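Local coordinates for protein alpha-L-rhamnosidase (Streptomyces avermitilis, PDB 3W5M) that hydrolyses terminal non-reducing alpha-L-rhamnose residues from alpha-L-rhamnosides, including citrus flavonoids and the arabinogalactan-protein gum arabic, at residues P345-Y350 / V681-G686; V385-P390 / E636-T641. All blocks are in the same frame, centred on the assembly; numbering follows the deposited sequence.

Contact 1. Residues P345-Y350 / V681-G686; sequences PGWTDY and VAPAVG
The indole of Trp347 carries Pro683 CG on one face and Val685 CG1 at its edge. Pro683 CG stands 3.7 Å from the centroid of the Trp347 five-membered ring and only 8° off its normal, a CH-pi contact, and Pro683 CB extends the cover over NE1 and CE2 toward CZ2 of Trp347. Val685 CG1 comes in close to the indole plane, 3.8 Å from Trp347 CZ2. With CG of Trp347 anti to the backbone N (chi1 -172°), the ring swings out toward residues 681-686, where the cis peptide bond before Pro683 belongs to the bend that presents the pyrrolidine. Within the loop, Thr348 O sits over the centre of the Tyr350 ring and Tyr350 OH donates to Gly346 O at 2.8 Å. No hydrogen bond joins the two segments, but Trp347 NE1 is satisfied by Tyr393 OH, and the indole also stacks with Trp380. Trp347 O accepts from Lys663 on helix 658-671. This is a buried apolar interface between a loop of the beta-rich rhamnosidase N-terminal domain and an interhelical loop of the catalytic (alpha/alpha)6-barrel, with the Trp347 side chain about 8 Å from that of the rhamnose-binding Asp630.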
loop_
_atom_site.group_PDB
_atom_site.type_symbol
_atom_site.label_atom_id
_atom_site.label_comp_id
_atom_site.label_asym_id
_atom_site.label_seq_id
_atom_site.Cartn_x
_atom_site.Cartn_y
_atom_site.Cartn_z
ATOM N N PRO A 345 4.214 11.921 -2.035
ATOM C CA PRO A 345 5.467 11.232 -1.875
ATOM C C PRO A 345 5.288 9.843 -1.237
ATOM O O PRO A 345 6.274 9.153 -1.044
ATOM C CB PRO A 345 6.230 12.149 -0.909
ATOM C CG PRO A 345 5.180 12.741 -0.041
ATOM C CD PRO A 345 3.908 12.789 -0.882
ATOM N N GLY A 346 4.062 9.456 -0.904
ATOM C CA GLY A 346 3.851 8.158 -0.230
ATOM C C GLY A 346 3.746 8.358 1.279
ATOM O O GLY A 346 3.855 9.481 1.759
ATOM N N TRP A 347 3.541 7.255 2.016
ATOM C CA TRP A 347 3.262 7.292 3.437
ATOM C C TRP A 347 4.497 6.854 4.228
ATOM O O TRP A 347 4.998 5.736 4.059
ATOM C CB TRP A 347 2.144 6.296 3.761
ATOM C CG TRP A 347 1.609 6.352 5.160
ATOM C CD1 TRP A 347 1.885 7.267 6.129
ATOM C CD2 TRP A 347 0.606 5.482 5.699
ATOM N NE1 TRP A 347 1.141 7.003 7.261
ATOM C CE2 TRP A 347 0.364 5.900 7.030
ATOM C CE3 TRP A 347 -0.064 4.351 5.203
ATOM C CZ2 TRP A 347 -0.552 5.246 7.865
ATOM C CZ3 TRP A 347 -0.989 3.720 6.008
ATOM C CH2 TRP A 347 -1.222 4.159 7.336
ATOM N N THR A 348 4.982 7.779 5.039
ATOM C CA THR A 348 5.967 7.490 6.087
ATOM C C THR A 348 5.470 8.114 7.396
ATOM O O THR A 348 4.489 8.885 7.396
ATOM C CB THR A 348 7.368 8.018 5.739
ATOM O OG1 THR A 348 7.291 9.406 5.358
ATOM C CG2 THR A 348 8.008 7.183 4.592
ATOM N N ASP A 349 6.127 7.810 8.528
ATOM C CA ASP A 349 5.818 8.597 9.718
ATOM C C ASP A 349 6.400 10.011 9.541
ATOM O O ASP A 349 7.611 10.241 9.776
ATOM C CB ASP A 349 6.353 7.923 11.007
ATOM C CG ASP A 349 6.166 8.808 12.264
ATOM O OD1 ASP A 349 5.664 9.954 12.195
ATOM O OD2 ASP A 349 6.569 8.348 13.358
ATOM N N TYR A 350 5.544 10.960 9.138
ATOM C CA TYR A 350 6.011 12.287 8.738
ATOM C C TYR A 350 6.720 13.103 9.836
ATOM O O TYR A 350 7.386 14.094 9.549
ATOM C CB TYR A 350 4.866 13.106 8.160
ATOM C CG TYR A 350 4.204 12.430 6.976
ATOM C CD1 TYR A 350 4.854 12.320 5.747
ATOM C CD2 TYR A 350 2.915 11.881 7.099
ATOM C CE1 TYR A 350 4.222 11.678 4.657
ATOM C CE2 TYR A 350 2.301 11.244 6.038
ATOM C CZ TYR A 350 2.949 11.174 4.806
ATOM O OH TYR A 350 2.292 10.541 3.761
ATOM N N VAL A 681 0.918 -2.420 13.497
ATOM C CA VAL A 681 0.980 -1.785 12.160
ATOM C C VAL A 681 2.133 -0.806 12.084
ATOM O O VAL A 681 2.508 -0.177 13.087
ATOM C CB VAL A 681 -0.330 -1.047 11.751
ATOM C CG1 VAL A 681 -1.499 -2.037 11.631
ATOM C CG2 VAL A 681 -0.647 0.116 12.690
ATOM N N ALA A 682 2.673 -0.627 10.871
ATOM C CA ALA A 682 3.705 0.369 10.636
ATOM C C ALA A 682 3.492 0.970 9.235
ATOM O O ALA A 682 3.345 0.218 8.280
ATOM C CB ALA A 682 5.085 -0.270 10.743
ATOM N N PRO A 683 3.462 2.313 9.120
ATOM C CA PRO A 683 3.484 3.367 10.158
ATOM C C PRO A 683 2.409 3.166 11.216
ATOM O O PRO A 683 1.312 2.687 10.927
ATOM C CB PRO A 683 3.180 4.653 9.374
ATOM C CG PRO A 683 3.708 4.368 8.016
ATOM C CD PRO A 683 3.408 2.908 7.761
ATOM N N ALA A 684 2.741 3.545 12.441
ATOM C CA ALA A 684 1.845 3.332 13.567
ATOM C C ALA A 684 0.817 4.461 13.642
ATOM O O ALA A 684 1.166 5.626 13.806
ATOM C CB ALA A 684 2.647 3.202 14.866
ATOM N N VAL A 685 -0.442 4.099 13.450
ATOM C CA VAL A 685 -1.560 5.024 13.583
ATOM C C VAL A 685 -2.655 4.372 14.415
ATOM O O VAL A 685 -2.700 3.135 14.535
ATOM C CB VAL A 685 -2.126 5.473 12.210
ATOM C CG1 VAL A 685 -1.097 6.284 11.455
ATOM C CG2 VAL A 685 -2.565 4.288 11.363
ATOM N N GLY A 686 -3.492 5.218 15.013
ATOM C CA GLY A 686 -4.714 4.812 15.682
ATOM C C GLY A 686 -4.629 3.943 16.932
ATOM O O GLY A 686 -5.576 3.217 17.235
#

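Contact 2. Residues V385-P390 / E636-T641; sequences VGMFGP and ERLGWT
Gly386 and Glu636 bring their backbones together where the contact is tightest, their CA atoms 3.8 Å apart. Gly386 CA points a C-H at Glu636 O over 3.3 Å, with 134° at the hydrogen. The same carbonyl takes a hydrogen bond from a water, Glu636 O lying 2.8 Å from it, and this water in turn accepts from Gly386 N. Gly386 follows Val385 in a type II' turn closed by Phe388 N to Val385 O at 3.1 Å, and a beta-carbon on it would press against Leu638 CD2. Leu638 turns its two methyls to the turn: CD2 faces Val385 and Gly386, while CD1 reaches the partly exposed side, loosely touching Met387 CE and the edge of the Phe388 ring, 3.9 Å from its CE2.

On that side Met387 still touches Glu636 closely. Bent at chi2, it crosses the glutamate obliquely, SD resting against Glu636 CG and CD and CE over one face of the carboxylate, 3.3 Å from Glu636 OE2. The glutamate runs out with CG anti to the backbone N (chi1 -164°), which takes its carboxylate to Trp640. From the side of the carboxylate plane opposite Met387, Trp640 NE1 donates to Glu636 OE2 at 2.9 Å in a bent bond (132°), and Glu636 OE1 forms a salt bridge with Arg634. An alanine in place of Glu636 removes the carboxylate, which would probably leave the Arg634 charge and the Trp640 N-H without this mate and the end of Met387 freer to turn. Glu636, which binds rhamnose and is the inferred proton donor, lies about 6 Å by side chain from Glu895, the inferred proton acceptor, so the turn of residues 385-390 packs against the active site of a GH78 (alpha/alpha)6-barrel.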
loop_
_atom_site.group_PDB
_atom_site.type_symbol
_atom_site.label_atom_id
_atom_site.label_comp_id
_atom_site.label_asym_id
_atom_site.label_seq_id
_atom_site.Cartn_x
_atom_site.Cartn_y
_atom_site.Cartn_z
ATOM N N VAL A 385 -7.525 8.171 7.490
ATOM C CA VAL A 385 -6.536 7.099 7.491
ATOM C C VAL A 385 -7.183 5.990 8.305
ATOM O O VAL A 385 -7.624 6.228 9.443
ATOM C CB VAL A 385 -5.218 7.536 8.174
ATOM C CG1 VAL A 385 -4.295 6.347 8.414
ATOM C CG2 VAL A 385 -4.511 8.612 7.358
ATOM N N GLY A 386 -7.260 4.805 7.706
ATOM C CA GLY A 386 -7.872 3.625 8.354
ATOM C C GLY A 386 -9.251 3.928 8.934
ATOM O O GLY A 386 -10.071 4.603 8.307
ATOM N N MET A 387 -9.500 3.427 10.145
ATOM C CA MET A 387 -10.780 3.661 10.806
ATOM C C MET A 387 -10.685 4.795 11.847
ATOM O O MET A 387 -11.472 4.881 12.808
ATOM C CB MET A 387 -11.349 2.322 11.337
ATOM C CG MET A 387 -10.343 1.289 11.829
ATOM S SD MET A 387 -9.301 0.311 10.691
ATOM C CE MET A 387 -8.538 -0.739 11.937
ATOM N N PHE A 388 -9.752 5.719 11.608
ATOM C CA PHE A 388 -9.310 6.678 12.611
ATOM C C PHE A 388 -9.593 8.143 12.294
ATOM O O PHE A 388 -9.273 9.023 13.083
ATOM C CB PHE A 388 -7.806 6.456 12.899
ATOM C CG PHE A 388 -7.479 5.035 13.239
ATOM C CD1 PHE A 388 -8.092 4.424 14.342
ATOM C CD2 PHE A 388 -6.581 4.308 12.468
ATOM C CE1 PHE A 388 -7.828 3.104 14.647
ATOM C CE2 PHE A 388 -6.306 2.987 12.780
ATOM C CZ PHE A 388 -6.932 2.391 13.867
ATOM N N GLY A 389 -10.185 8.409 11.142
ATOM C CA GLY A 389 -10.490 9.803 10.780
ATOM C C GLY A 389 -9.285 10.575 10.273
ATOM O O GLY A 389 -8.222 9.984 9.999
ATOM N N PRO A 390 -9.451 11.898 10.097
ATOM C CA PRO A 390 -8.493 12.764 9.428
ATOM C C PRO A 390 -7.485 13.375 10.393
ATOM O O PRO A 390 -7.531 13.073 11.595
ATOM C CB PRO A 390 -9.396 13.831 8.798
ATOM C CG PRO A 390 -10.569 13.921 9.731
ATOM C CD PRO A 390 -10.662 12.637 10.500
ATOM N N GLU A 636 -9.267 0.733 6.060
ATOM C CA GLU A 636 -8.144 0.205 6.823
ATOM C C GLU A 636 -6.878 0.543 6.032
ATOM O O GLU A 636 -6.431 1.663 6.128
ATOM C CB GLU A 636 -8.340 -1.287 7.147
ATOM C CG GLU A 636 -7.399 -1.748 8.242
ATOM C CD GLU A 636 -7.957 -2.866 9.094
ATOM O OE1 GLU A 636 -9.066 -3.384 8.779
ATOM O OE2 GLU A 636 -7.277 -3.210 10.102
ATOM N N ARG A 637 -6.360 -0.365 5.211
ATOM C CA ARG A 637 -5.188 -0.074 4.342
ATOM C C ARG A 637 -3.990 0.329 5.166
ATOM O O ARG A 637 -3.335 1.332 4.877
ATOM C CB ARG A 637 -5.526 1.044 3.336
ATOM C CG ARG A 637 -6.975 0.947 2.869
ATOM C CD ARG A 637 -7.178 1.799 1.613
ATOM N NE ARG A 637 -8.591 1.936 1.278
ATOM C CZ ARG A 637 -9.013 2.789 0.347
ATOM N NH1 ARG A 637 -8.110 3.536 -0.281
ATOM N NH2 ARG A 637 -10.312 2.913 0.068
ATOM N N LEU A 638 -3.738 -0.459 6.218
ATOM C CA LEU A 638 -2.646 -0.202 7.140
ATOM C C LEU A 638 -1.525 -1.202 6.917
ATOM O O LEU A 638 -1.754 -2.270 6.332
ATOM C CB LEU A 638 -3.167 -0.299 8.578
ATOM C CG LEU A 638 -4.362 0.622 8.875
ATOM C CD1 LEU A 638 -4.768 0.399 10.325
ATOM C CD2 LEU A 638 -4.000 2.094 8.697
ATOM N N GLY A 639 -0.314 -0.839 7.361
ATOM C CA GLY A 639 0.880 -1.669 7.154
ATOM C C GLY A 639 0.936 -2.777 8.196
ATOM O O GLY A 639 1.756 -2.739 9.115
ATOM N N TRP A 640 0.036 -3.743 8.063
ATOM C CA TRP A 640 -0.124 -4.806 9.073
ATOM C C TRP A 640 1.060 -5.759 9.061
ATOM O O TRP A 640 1.405 -6.319 8.035
ATOM C CB TRP A 640 -1.433 -5.569 8.842
ATOM C CG TRP A 640 -2.624 -4.912 9.510
ATOM C CD1 TRP A 640 -3.518 -4.067 8.914
ATOM C CD2 TRP A 640 -3.038 -5.025 10.889
ATOM N NE1 TRP A 640 -4.478 -3.675 9.820
ATOM C CE2 TRP A 640 -4.194 -4.225 11.041
ATOM C CE3 TRP A 640 -2.544 -5.724 12.007
ATOM C CZ2 TRP A 640 -4.872 -4.099 12.257
ATOM C CZ3 TRP A 640 -3.219 -5.610 13.207
ATOM C CH2 TRP A 640 -4.372 -4.796 13.331
ATOM N N THR A 641 1.691 -5.897 10.224
ATOM C CA THR A 641 2.913 -6.695 10.352
ATOM C C THR A 641 2.649 -8.202 10.148
ATOM O O THR A 641 3.372 -8.884 9.441
ATOM C CB THR A 641 3.572 -6.413 11.740
ATOM O OG1 THR A 641 2.625 -6.648 12.802
ATOM C CG2 THR A 641 4.004 -4.992 11.810
HETATM O O HOH W 1 -5.860 4.282 5.265
#

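Both contacts set a loop of the beta-rich domain holding residues 345-390 against a loop of the helical barrel, their centres about 9 Å apart. Contact 1 is wholly buried and apolar, a proline and a valine on an indole, with polar groups answered from elsewhere. Contact 2 is buried at its glycine and leucine but partly exposed at Met387 and Phe388, and it mixes a water bridge and a carboxylate with its packing. On the barrel side the two are joined directly: Ala682 N lies 2.9 Å from Gly639 O, a probable hydrogen bond. Contact 2 holds a catalytic-site residue itself; contact 1 holds none, its Trp347 and Val685 side chains lying about 8 Å from those of Asp630 and Glu636.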